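Local coordinates for putative modification methylase (Thermus thermophilus, PDB 2ZIG), which probably transfers a methyl group from S-adenosyl-L-methionine to the N4 atom of cytosine in DNA, as a putative modification methylase, at residues R23-D28 / A34-A39; G91-V96 / L126-L131; G178-T183 / F232-D237; V239-P242 / T248-I251. All blocks are in the same frame, centred on the assembly; numbering follows the deposited sequence.

Overall arrangement
The four contacts follow one another along the chain, and none nests in or crosses another. Contact 1 comes first and closes the short loop made by helix 29-34 after strand 22-26. Contact 2 closes a longer excursion through helix 115-125 and ties strand 91-97 to the start of strand 129-137. Contact 3 joins the loop after strand 167-174 to the loop before strand 238-241. Contact 4 then closes the turn from that strand to helix 248-255. Contacts 1, 2 and 4 reach the same mixed sheet. Contact 4 touches contact 1 through Leu250 and Leu24, and contact 3 through Val239 and Ser233. Contacts 2 and 3 both border the second subunit.

Contact 1 (R23-D28 / A34-A39); sequences RLHVGD and ASFPEA
A strand and an irregular loop are joined here by His25 and Phe36. Residues 23-26 are extended and belong to strand 22-26. Residues 34-39 carry the chain from the end of helix 29-34 toward strand 41-46. The contact therefore sits in a beta-alpha-beta crossover of the Rossmann-like methyltransferase fold. Strands 259-264 and 238-241 lie between the two connected strands in the sheet. Asp28, at the N-cap of the crossover helix, binds S-adenosyl-L-methionine in a structure of this protein, and its OD1 caps Glu31 N.

The contact is small and rests on two aromatic rings. They approach from opposite directions, each with CG anti to the carbonyl carbon, beside the backbone N (chi1 -65° for His25, -61° for Phe36). Their centroids are 5.0 Å apart and their planes meet at 59°, an oblique pairing that is neither stacked nor T-shaped. Phe36 touches Leu261 of strand 259-264, and His25 touches Leu289 of strand 286-289. The carbonyl O of Phe36 accepts a hydrogen bond from Arg85, which links the loop to helix 66-86. The rings touch most closely through Phe36 CZ, which lies over one face of the imidazole, off-centre, 3.5 Å from His25 NE2.

Contact 2 (G91-V96 / L126-L131); sequences GRLVIV and LGFDNL
Arg92 meets Leu131 and Leu93 meets Phe128, although the backbones stay apart, 8.6 Å between Arg92 CA and Phe128 CA at the nearest, since strand 167-174 lies between strands 91-97 and 129-137. The contact is made by side chains reaching past that strand, in two separate pairs.

In the first pair, Leu131 lies over one face of the Arg92 guanidinium. Its CD2 methyl sits 3.1 Å above the plane, toward the rim, and is 3.4 Å from Arg92 NH2. The two side chains cross at about a right angle. Arg92 has CG between its backbone N and carbonyl carbon (chi1 65°), and the chain bends at chi3, turning the guanidinium to meet the methyl. This side borders the second subunit: Gly160 of that subunit packs on Arg92, and its His110 packs on Leu131.

In the second pair, Leu93 CD2 is 3.8 Å from Phe128 CZ. The two side chains again cross at about a right angle, and the methyl meets the ring obliquely. Helix 66-86 covers this pair: Trp80 and Val83 touch Leu93, while Phe84 makes an edge-to-face contact with Phe128. Helix 115-125 ends before Phe128 in a Schellman motif at Gly127.

Strands 91-97 and 129-137 run parallel, with the antiparallel strand 167-174 inserted between them. This reversed strand is a hallmark of the S-adenosylmethionine-dependent methyltransferase fold.

Contact 3 (G178-T183 / F232-D237); sequences GYRKPT and FSFVGD
This is a loop-to-loop contact of mixed character, with a salt bridge beside a proline-aromatic packing. It joins the loop after strand 167-174 to the loop before strand 238-241, away from the cofactor site.

Arg180 and Asp237 form the salt bridge from opposite directions. Arg180 NH1 donates to Asp237 OD2 over 3.0 Å, and the bond is bent, at 136°. The donor comes from above the carboxylate plane. A second bond, from NH2 to OD1, is weak, and the position of NH2 is doubtful. Arg180 CG is anti to its backbone N (chi1 -167°), and the chain bends at chi2 to pass along Phe234. Arg180 CG is 3.9 Å from Phe234 CE2. NH1 reaches the ring edge, and the guanidinium and ring planes are 67° apart.

Pro182 covers one face of the Phe234 ring. Pro182 CB stands 3.8 Å from the Phe234 ring centroid, almost on the normal, as a CH-pi contact. A type II turn from Phe234 to Asp237 brings the ring and the carboxylate together. Asp237 N bonds to Phe234 O at 2.8 Å. Phe234 N also donates to Asp237 OD2, in a very short modelled bond.

Helix 184-190 flanks both loops: its Arg187 touches Pro182, its Ser190 touches Phe234, and its Gln186 touches Asp237. His42 of strand 41-46 also packs on Asp237, and Pro159 of the second subunit packs on Phe234.

Contact 4 (V239-P242 / T248-I251); sequences VLDP and TTLI
The Asp241 carboxylate is the flat group that meets the helix, and Thr249 OG1 approaches its OD2 on the anti side, 26° out of the plane. Thr249 OG1 donates to Asp241 OD2 across 2.7 Å. A water adds a second link: it donates to Asp241 OD2 at 2.6 Å and accepts from Thr249 N at 2.9 Å. OD1 is held as well, by Thr46 OG1 and Phe243 N. Four hydrogen bonds thus grip the buried carboxylate and fix its rotation.

Asp241 CG is anti to the backbone N (chi1 -173°), which carries the carboxylate to the start of the helix. Thr249 uses both branches. With OG1 turned to the aspartate, its CG2 methyl packs 3.9 Å from Val239 CG1. Leu250 adds a looser apolar touch, its CD1 lying 4.2 Å from Asp241 CB.

Asp241 and Thr249 are the nearest residues along the two backbones, with CA atoms 6.4 Å apart. Strand 238-241, helix 248-255 and strand 259-264 form a beta-alpha-beta unit. Thr246 in the turn and Thr248 at the start of the helix bind S-adenosyl-L-methionine in a structure of this protein. The strand, glycine-containing turn and helix are characteristic of the cofactor-binding FxGxG motif of DNA amino-methyltransferases.

Contact 1 (R23-D28 / A34-A39)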
loop_
_atom_site.group_PDB
_atom_site.type_symbol
_atom_site.label_atom_id
_atom_site.label_comp_id
_atom_site.label_asym_id
_atom_site.label_seq_id
_atom_site.Cartn_x
_atom_site.Cartn_y
_atom_site.Cartn_z
ATOM N N ARG B 23 -2.366 -23.247 -21.861
ATOM C CA ARG B 23 -3.795 -23.123 -22.124
ATOM C C ARG B 23 -4.441 -21.845 -21.610
ATOM O O ARG B 23 -4.040 -21.293 -20.588
ATOM C CB ARG B 23 -4.521 -24.324 -21.511
ATOM C CG ARG B 23 -3.747 -25.627 -21.634
ATOM C CD ARG B 23 -4.379 -26.730 -20.807
ATOM N NE ARG B 23 -5.567 -27.301 -21.439
ATOM C CZ ARG B 23 -5.541 -28.095 -22.506
ATOM N NH1 ARG B 23 -6.673 -28.569 -23.012
ATOM N NH2 ARG B 23 -4.384 -28.424 -23.066
ATOM N N LEU B 24 -5.449 -21.384 -22.337
ATOM C CA LEU B 24 -6.190 -20.198 -21.953
ATOM C C LEU B 24 -7.665 -20.596 -22.040
ATOM O O LEU B 24 -8.159 -20.943 -23.117
ATOM C CB LEU B 24 -5.905 -19.046 -22.921
ATOM C CG LEU B 24 -6.211 -17.606 -22.487
ATOM C CD1 LEU B 24 -6.437 -16.756 -23.722
ATOM C CD2 LEU B 24 -7.427 -17.544 -21.609
ATOM N N HIS B 25 -8.357 -20.574 -20.907
ATOM C CA HIS B 25 -9.773 -20.927 -20.886
ATOM C C HIS B 25 -10.609 -19.675 -21.048
ATOM O O HIS B 25 -10.287 -18.618 -20.494
ATOM C CB HIS B 25 -10.146 -21.597 -19.569
ATOM C CG HIS B 25 -9.490 -22.921 -19.355
ATOM N ND1 HIS B 25 -10.147 -24.116 -19.556
ATOM C CD2 HIS B 25 -8.239 -23.240 -18.950
ATOM C CE1 HIS B 25 -9.329 -25.115 -19.279
ATOM N NE2 HIS B 25 -8.165 -24.611 -18.909
ATOM N N VAL B 26 -11.685 -19.790 -21.812
ATOM C CA VAL B 26 -12.564 -18.652 -22.023
ATOM C C VAL B 26 -13.806 -18.868 -21.191
ATOM O O VAL B 26 -14.533 -19.832 -21.400
ATOM C CB VAL B 26 -12.965 -18.510 -23.496
ATOM C CG1 VAL B 26 -13.934 -17.349 -23.657
ATOM C CG2 VAL B 26 -11.729 -18.293 -24.345
ATOM N N GLY B 27 -14.038 -17.974 -20.238
ATOM C CA GLY B 27 -15.204 -18.096 -19.385
ATOM C C GLY B 27 -15.142 -17.235 -18.140
ATOM O O GLY B 27 -14.456 -16.212 -18.096
ATOM N N ASP B 28 -15.874 -17.659 -17.117
ATOM C CA ASP B 28 -15.915 -16.944 -15.857
ATOM C C ASP B 28 -14.839 -17.480 -14.925
ATOM O O ASP B 28 -14.830 -18.663 -14.589
ATOM C CB ASP B 28 -17.292 -17.096 -15.221
ATOM C CG ASP B 28 -17.370 -16.459 -13.859
ATOM O OD1 ASP B 28 -17.127 -17.160 -12.855
ATOM O OD2 ASP B 28 -17.661 -15.252 -13.800
ATOM N N ALA B 34 -12.779 -23.114 -10.276
ATOM C CA ALA B 34 -13.410 -24.105 -9.413
ATOM C C ALA B 34 -13.351 -25.496 -10.029
ATOM O O ALA B 34 -13.487 -26.490 -9.325
ATOM C CB ALA B 34 -14.853 -23.720 -9.137
ATOM N N SER B 35 -13.135 -25.566 -11.339
ATOM C CA SER B 35 -13.076 -26.853 -12.019
ATOM C C SER B 35 -11.674 -27.435 -12.115
ATOM O O SER B 35 -11.477 -28.470 -12.754
ATOM C CB SER B 35 -13.675 -26.742 -13.420
ATOM O OG SER B 35 -12.770 -26.134 -14.318
ATOM N N PHE B 36 -10.697 -26.772 -11.493
ATOM C CA PHE B 36 -9.321 -27.267 -11.507
ATOM C C PHE B 36 -9.012 -27.925 -10.166
ATOM O O PHE B 36 -9.518 -27.500 -9.128
ATOM C CB PHE B 36 -8.311 -26.133 -11.738
ATOM C CG PHE B 36 -8.473 -25.421 -13.049
ATOM C CD1 PHE B 36 -8.961 -26.086 -14.168
ATOM C CD2 PHE B 36 -8.097 -24.089 -13.173
ATOM C CE1 PHE B 36 -9.073 -25.434 -15.400
ATOM C CE2 PHE B 36 -8.202 -23.426 -14.396
ATOM C CZ PHE B 36 -8.691 -24.100 -15.512
ATOM N N PRO B 37 -8.161 -28.966 -10.173
ATOM C CA PRO B 37 -7.776 -29.695 -8.957
ATOM C C PRO B 37 -6.990 -28.838 -7.972
ATOM O O PRO B 37 -6.193 -27.986 -8.370
ATOM C CB PRO B 37 -6.950 -30.855 -9.500
ATOM C CG PRO B 37 -6.316 -30.263 -10.722
ATOM C CD PRO B 37 -7.448 -29.493 -11.351
ATOM N N GLU B 38 -7.216 -29.077 -6.685
ATOM C CA GLU B 38 -6.543 -28.336 -5.628
ATOM C C GLU B 38 -5.035 -28.541 -5.644
ATOM O O GLU B 38 -4.538 -29.548 -6.138
ATOM C CB GLU B 38 -7.093 -28.750 -4.266
ATOM C CG GLU B 38 -6.353 -28.130 -3.090
ATOM C CD GLU B 38 -6.811 -28.681 -1.754
ATOM O OE1 GLU B 38 -6.828 -29.923 -1.601
ATOM O OE2 GLU B 38 -7.147 -27.877 -0.857
ATOM N N ALA B 39 -4.316 -27.570 -5.094
ATOM C CA ALA B 39 -2.864 -27.613 -5.020
ATOM C C ALA B 39 -2.207 -27.994 -6.337
ATOM O O ALA B 39 -1.261 -28.776 -6.355
ATOM C CB ALA B 39 -2.432 -28.575 -3.930
#

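Contact 2 (G91-V96 / L126-L131)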
loop_
_atom_site.group_PDB
_atom_site.type_symbol
_atom_site.label_atom_id
_atom_site.label_comp_id
_atom_site.label_asym_id
_atom_site.label_seq_id
_atom_site.Cartn_x
_atom_site.Cartn_y
_atom_site.Cartn_z
ATOM N N GLY B 91 3.049 -21.523 -2.324
ATOM C CA GLY B 91 2.910 -20.779 -3.562
ATOM C C GLY B 91 2.295 -19.426 -3.239
ATOM O O GLY B 91 1.835 -19.205 -2.120
ATOM N N ARG B 92 2.261 -18.515 -4.201
ATOM C CA ARG B 92 1.703 -17.208 -3.905
ATOM C C ARG B 92 0.864 -16.593 -5.002
ATOM O O ARG B 92 0.963 -16.958 -6.176
ATOM C CB ARG B 92 2.824 -16.232 -3.517
ATOM C CG ARG B 92 3.824 -15.916 -4.627
ATOM C CD ARG B 92 4.869 -14.900 -4.160
ATOM N NE ARG B 92 5.735 -15.456 -3.121
ATOM C CZ ARG B 92 6.577 -14.743 -2.378
ATOM N NH1 ARG B 92 6.679 -13.428 -2.547
ATOM N NH2 ARG B 92 7.322 -15.347 -1.464
ATOM N N LEU B 93 0.013 -15.666 -4.584
ATOM C CA LEU B 93 -0.841 -14.921 -5.488
ATOM C C LEU B 93 -0.250 -13.505 -5.541
ATOM O O LEU B 93 -0.188 -12.809 -4.527
ATOM C CB LEU B 93 -2.272 -14.896 -4.948
ATOM C CG LEU B 93 -3.221 -13.784 -5.396
ATOM C CD1 LEU B 93 -3.640 -13.968 -6.847
ATOM C CD2 LEU B 93 -4.432 -13.798 -4.490
ATOM N N VAL B 94 0.209 -13.103 -6.719
ATOM C CA VAL B 94 0.799 -11.777 -6.907
ATOM C C VAL B 94 -0.230 -10.943 -7.658
ATOM O O VAL B 94 -0.689 -11.338 -8.729
ATOM C CB VAL B 94 2.098 -11.852 -7.748
ATOM C CG1 VAL B 94 2.753 -10.479 -7.833
ATOM C CG2 VAL B 94 3.061 -12.836 -7.123
ATOM N N ILE B 95 -0.595 -9.795 -7.098
ATOM C CA ILE B 95 -1.598 -8.937 -7.721
ATOM C C ILE B 95 -1.074 -7.528 -8.014
ATOM O O ILE B 95 -0.709 -6.782 -7.102
ATOM C CB ILE B 95 -2.848 -8.835 -6.820
ATOM C CG1 ILE B 95 -3.335 -10.245 -6.450
ATOM C CG2 ILE B 95 -3.945 -8.093 -7.542
ATOM C CD1 ILE B 95 -4.446 -10.277 -5.412
ATOM N N VAL B 96 -1.026 -7.177 -9.296
ATOM C CA VAL B 96 -0.556 -5.859 -9.714
ATOM C C VAL B 96 -1.786 -4.963 -9.739
ATOM O O VAL B 96 -2.658 -5.110 -10.596
ATOM C CB VAL B 96 0.090 -5.928 -11.105
ATOM C CG1 VAL B 96 0.591 -4.548 -11.518
ATOM C CG2 VAL B 96 1.236 -6.946 -11.084
ATOM N N LEU B 126 -9.186 -14.506 3.860
ATOM C CA LEU B 126 -9.236 -15.742 3.098
ATOM C C LEU B 126 -8.167 -16.751 3.506
ATOM O O LEU B 126 -8.159 -17.875 3.010
ATOM C CB LEU B 126 -9.131 -15.446 1.600
ATOM C CG LEU B 126 -10.164 -14.459 1.051
ATOM C CD1 LEU B 126 -10.090 -14.444 -0.466
ATOM C CD2 LEU B 126 -11.569 -14.860 1.505
ATOM N N GLY B 127 -7.266 -16.355 4.405
ATOM C CA GLY B 127 -6.229 -17.270 4.858
ATOM C C GLY B 127 -4.814 -17.011 4.361
ATOM O O GLY B 127 -3.869 -17.668 4.798
ATOM N N PHE B 128 -4.659 -16.063 3.444
ATOM C CA PHE B 128 -3.346 -15.729 2.894
ATOM C C PHE B 128 -2.401 -15.087 3.909
ATOM O O PHE B 128 -2.841 -14.376 4.810
ATOM C CB PHE B 128 -3.516 -14.756 1.722
ATOM C CG PHE B 128 -3.931 -15.411 0.443
ATOM C CD1 PHE B 128 -3.017 -16.159 -0.293
ATOM C CD2 PHE B 128 -5.233 -15.288 -0.025
ATOM C CE1 PHE B 128 -3.394 -16.776 -1.477
ATOM C CE2 PHE B 128 -5.616 -15.902 -1.208
ATOM C CZ PHE B 128 -4.694 -16.647 -1.936
ATOM N N ASP B 129 -1.103 -15.345 3.761
ATOM C CA ASP B 129 -0.104 -14.717 4.627
ATOM C C ASP B 129 0.331 -13.486 3.859
ATOM O O ASP B 129 0.815 -13.596 2.734
ATOM C CB ASP B 129 1.141 -15.587 4.819
ATOM C CG ASP B 129 1.006 -16.566 5.950
ATOM O OD1 ASP B 129 0.372 -16.222 6.963
ATOM O OD2 ASP B 129 1.558 -17.678 5.830
ATOM N N ASN B 130 0.172 -12.313 4.444
ATOM C CA ASN B 130 0.590 -11.124 3.731
ATOM C C ASN B 130 2.105 -10.933 3.749
ATOM O O ASN B 130 2.744 -11.037 4.789
ATOM C CB ASN B 130 -0.090 -9.884 4.312
ATOM C CG ASN B 130 0.393 -8.611 3.663
ATOM O OD1 ASN B 130 1.225 -7.901 4.221
ATOM N ND2 ASN B 130 -0.109 -8.325 2.463
ATOM N N LEU B 131 2.669 -10.669 2.580
ATOM C CA LEU B 131 4.091 -10.407 2.442
ATOM C C LEU B 131 4.209 -8.938 2.011
ATOM O O LEU B 131 3.209 -8.308 1.647
ATOM C CB LEU B 131 4.694 -11.325 1.379
ATOM C CG LEU B 131 5.334 -12.663 1.806
ATOM C CD1 LEU B 131 4.628 -13.260 3.001
ATOM C CD2 LEU B 131 5.317 -13.621 0.618
#

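Contact 3 (G178-T183 / F232-D237)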
loop_
_atom_site.group_PDB
_atom_site.type_symbol
_atom_site.label_atom_id
_atom_site.label_comp_id
_atom_site.label_asym_id
_atom_site.label_seq_id
_atom_site.Cartn_x
_atom_site.Cartn_y
_atom_site.Cartn_z
ATOM N N GLY B 178 3.817 -24.646 4.437
ATOM C CA GLY B 178 5.137 -25.223 4.274
ATOM C C GLY B 178 5.840 -24.663 3.060
ATOM O O GLY B 178 5.206 -24.088 2.177
ATOM N N TYR B 179 7.153 -24.845 3.013
ATOM C CA TYR B 179 7.955 -24.338 1.912
ATOM C C TYR B 179 7.788 -25.125 0.621
ATOM O O TYR B 179 6.987 -26.054 0.538
ATOM C CB TYR B 179 9.430 -24.312 2.307
ATOM C CG TYR B 179 9.715 -23.515 3.561
ATOM C CD1 TYR B 179 9.278 -23.962 4.809
ATOM C CD2 TYR B 179 10.428 -22.319 3.501
ATOM C CE1 TYR B 179 9.545 -23.238 5.969
ATOM C CE2 TYR B 179 10.702 -21.585 4.654
ATOM C CZ TYR B 179 10.260 -22.051 5.885
ATOM O OH TYR B 179 10.534 -21.334 7.031
ATOM N N ARG B 180 8.568 -24.735 -0.381
ATOM C CA ARG B 180 8.540 -25.355 -1.700
ATOM C C ARG B 180 9.685 -26.367 -1.838
ATOM O O ARG B 180 10.694 -26.266 -1.140
ATOM C CB ARG B 180 8.666 -24.252 -2.756
ATOM C CG ARG B 180 8.354 -24.677 -4.169
ATOM C CD ARG B 180 6.885 -25.018 -4.345
ATOM N NE ARG B 180 6.646 -25.535 -5.686
ATOM C CZ ARG B 180 6.706 -24.805 -6.794
ATOM N NH1 ARG B 180 6.988 -23.510 -6.730
ATOM N NH2 ARG B 180 6.504 -25.378 -7.969
ATOM N N LYS B 181 9.526 -27.340 -2.735
ATOM C CA LYS B 181 10.551 -28.364 -2.939
ATOM C C LYS B 181 10.724 -28.728 -4.420
ATOM O O LYS B 181 10.009 -29.575 -4.952
ATOM C CB LYS B 181 10.200 -29.620 -2.135
ATOM C CG LYS B 181 9.848 -29.344 -0.675
ATOM C CD LYS B 181 9.591 -30.632 0.100
ATOM C CE LYS B 181 9.022 -30.340 1.483
ATOM N NZ LYS B 181 9.873 -29.379 2.241
ATOM N N PRO B 182 11.684 -28.084 -5.101
ATOM C CA PRO B 182 11.954 -28.333 -6.519
ATOM C C PRO B 182 13.065 -29.353 -6.751
ATOM O O PRO B 182 13.792 -29.705 -5.827
ATOM C CB PRO B 182 12.343 -26.956 -7.017
ATOM C CG PRO B 182 13.179 -26.457 -5.876
ATOM C CD PRO B 182 12.383 -26.866 -4.648
ATOM N N THR B 183 13.190 -29.821 -7.990
ATOM C CA THR B 183 14.237 -30.782 -8.340
ATOM C C THR B 183 15.548 -30.020 -8.511
ATOM O O THR B 183 15.544 -28.814 -8.763
ATOM C CB THR B 183 13.930 -31.522 -9.672
ATOM O OG1 THR B 183 13.913 -30.581 -10.753
ATOM C CG2 THR B 183 12.582 -32.227 -9.603
ATOM N N PHE B 232 9.310 -15.902 -8.508
ATOM C CA PHE B 232 8.454 -16.704 -7.667
ATOM C C PHE B 232 7.889 -17.997 -8.221
ATOM O O PHE B 232 6.772 -18.367 -7.881
ATOM C CB PHE B 232 7.332 -15.809 -7.135
ATOM C CG PHE B 232 7.838 -14.611 -6.377
ATOM C CD1 PHE B 232 8.496 -14.774 -5.155
ATOM C CD2 PHE B 232 7.709 -13.327 -6.906
ATOM C CE1 PHE B 232 9.025 -13.673 -4.468
ATOM C CE2 PHE B 232 8.234 -12.220 -6.227
ATOM C CZ PHE B 232 8.894 -12.397 -5.004
ATOM N N SER B 233 8.660 -18.665 -9.077
ATOM C CA SER B 233 8.276 -19.954 -9.634
ATOM C C SER B 233 9.548 -20.586 -10.173
ATOM O O SER B 233 10.560 -19.910 -10.320
ATOM C CB SER B 233 7.260 -19.805 -10.772
ATOM O OG SER B 233 7.888 -19.369 -11.965
ATOM N N PHE B 234 9.492 -21.885 -10.458
ATOM C CA PHE B 234 10.634 -22.616 -11.001
ATOM C C PHE B 234 10.306 -23.090 -12.406
ATOM O O PHE B 234 9.133 -23.229 -12.759
ATOM C CB PHE B 234 10.946 -23.840 -10.132
ATOM C CG PHE B 234 11.488 -23.500 -8.777
ATOM C CD1 PHE B 234 12.827 -23.166 -8.615
ATOM C CD2 PHE B 234 10.656 -23.504 -7.659
ATOM C CE1 PHE B 234 13.335 -22.841 -7.358
ATOM C CE2 PHE B 234 11.153 -23.180 -6.396
ATOM C CZ PHE B 234 12.497 -22.848 -6.247
ATOM N N VAL B 235 11.335 -23.333 -13.211
ATOM C CA VAL B 235 11.116 -23.835 -14.561
ATOM C C VAL B 235 10.208 -25.060 -14.403
ATOM O O VAL B 235 10.391 -25.853 -13.481
ATOM C CB VAL B 235 12.449 -24.265 -15.223
ATOM C CG1 VAL B 235 12.187 -24.875 -16.577
ATOM C CG2 VAL B 235 13.365 -23.064 -15.368
ATOM N N GLY B 236 9.219 -25.202 -15.275
ATOM C CA GLY B 236 8.319 -26.337 -15.166
ATOM C C GLY B 236 7.065 -26.087 -14.336
ATOM O O GLY B 236 6.068 -26.789 -14.513
ATOM N N ASP B 237 7.101 -25.105 -13.430
ATOM C CA ASP B 237 5.933 -24.783 -12.603
ATOM C C ASP B 237 4.764 -24.276 -13.443
ATOM O O ASP B 237 4.932 -23.898 -14.607
ATOM C CB ASP B 237 6.254 -23.693 -11.576
ATOM C CG ASP B 237 7.146 -24.173 -10.453
ATOM O OD1 ASP B 237 7.361 -25.398 -10.318
ATOM O OD2 ASP B 237 7.623 -23.307 -9.688
#

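Contact 4 (V239-P242 / T248-I251)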
loop_
_atom_site.group_PDB
_atom_site.type_symbol
_atom_site.label_atom_id
_atom_site.label_comp_id
_atom_site.label_asym_id
_atom_site.label_seq_id
_atom_site.Cartn_x
_atom_site.Cartn_y
_atom_site.Cartn_z
ATOM N N VAL B 239 2.018 -21.433 -13.970
ATOM C CA VAL B 239 1.759 -20.028 -13.678
ATOM C C VAL B 239 0.359 -19.697 -14.170
ATOM O O VAL B 239 0.034 -19.914 -15.340
ATOM C CB VAL B 239 2.783 -19.103 -14.387
ATOM C CG1 VAL B 239 2.432 -17.634 -14.134
ATOM C CG2 VAL B 239 4.188 -19.398 -13.879
ATOM N N LEU B 240 -0.466 -19.171 -13.274
ATOM C CA LEU B 240 -1.841 -18.846 -13.615
ATOM C C LEU B 240 -2.207 -17.375 -13.537
ATOM O O LEU B 240 -1.783 -16.674 -12.627
ATOM C CB LEU B 240 -2.794 -19.617 -12.703
ATOM C CG LEU B 240 -4.246 -19.125 -12.717
ATOM C CD1 LEU B 240 -4.860 -19.368 -14.090
ATOM C CD2 LEU B 240 -5.039 -19.841 -11.655
ATOM N N ASP B 241 -2.998 -16.921 -14.506
ATOM C CA ASP B 241 -3.508 -15.554 -14.522
ATOM C C ASP B 241 -5.017 -15.710 -14.768
ATOM O O ASP B 241 -5.437 -16.059 -15.870
ATOM C CB ASP B 241 -2.884 -14.730 -15.658
ATOM C CG ASP B 241 -3.277 -13.261 -15.597
ATOM O OD1 ASP B 241 -4.357 -12.957 -15.055
ATOM O OD2 ASP B 241 -2.518 -12.400 -16.098
ATOM N N PRO B 242 -5.844 -15.470 -13.737
ATOM C CA PRO B 242 -7.309 -15.571 -13.788
ATOM C C PRO B 242 -7.978 -14.503 -14.664
ATOM O O PRO B 242 -9.145 -14.650 -15.053
ATOM C CB PRO B 242 -7.720 -15.411 -12.324
ATOM C CG PRO B 242 -6.499 -15.779 -11.555
ATOM C CD PRO B 242 -5.401 -15.177 -12.365
ATOM N N THR B 248 -0.427 -11.309 -21.280
ATOM C CA THR B 248 0.906 -10.881 -20.876
ATOM C C THR B 248 1.559 -11.911 -19.959
ATOM O O THR B 248 2.697 -12.336 -20.192
ATOM C CB THR B 248 0.853 -9.537 -20.127
ATOM O OG1 THR B 248 0.117 -8.593 -20.908
ATOM C CG2 THR B 248 2.258 -8.994 -19.891
ATOM N N THR B 249 0.834 -12.326 -18.930
ATOM C CA THR B 249 1.378 -13.283 -17.979
ATOM C C THR B 249 1.643 -14.657 -18.582
ATOM O O THR B 249 2.632 -15.300 -18.249
ATOM C CB THR B 249 0.454 -13.435 -16.772
ATOM O OG1 THR B 249 0.218 -12.143 -16.191
ATOM C CG2 THR B 249 1.090 -14.357 -15.733
ATOM N N LEU B 250 0.748 -15.113 -19.449
ATOM C CA LEU B 250 0.912 -16.411 -20.101
ATOM C C LEU B 250 2.187 -16.353 -20.938
ATOM O O LEU B 250 2.982 -17.278 -20.943
ATOM C CB LEU B 250 -0.291 -16.695 -21.015
ATOM C CG LEU B 250 -1.612 -17.254 -20.456
ATOM C CD1 LEU B 250 -1.743 -17.024 -18.971
ATOM C CD2 LEU B 250 -2.765 -16.615 -21.212
ATOM N N ILE B 251 2.370 -15.247 -21.647
ATOM C CA ILE B 251 3.545 -15.049 -22.490
ATOM C C ILE B 251 4.831 -15.029 -21.666
ATOM O O ILE B 251 5.800 -15.697 -22.015
ATOM C CB ILE B 251 3.406 -13.741 -23.283
ATOM C CG1 ILE B 251 2.253 -13.886 -24.278
ATOM C CG2 ILE B 251 4.702 -13.398 -23.988
ATOM C CD1 ILE B 251 1.941 -12.611 -25.041
HETATM O O HOH W 1 -2.028 -12.426 -18.618
#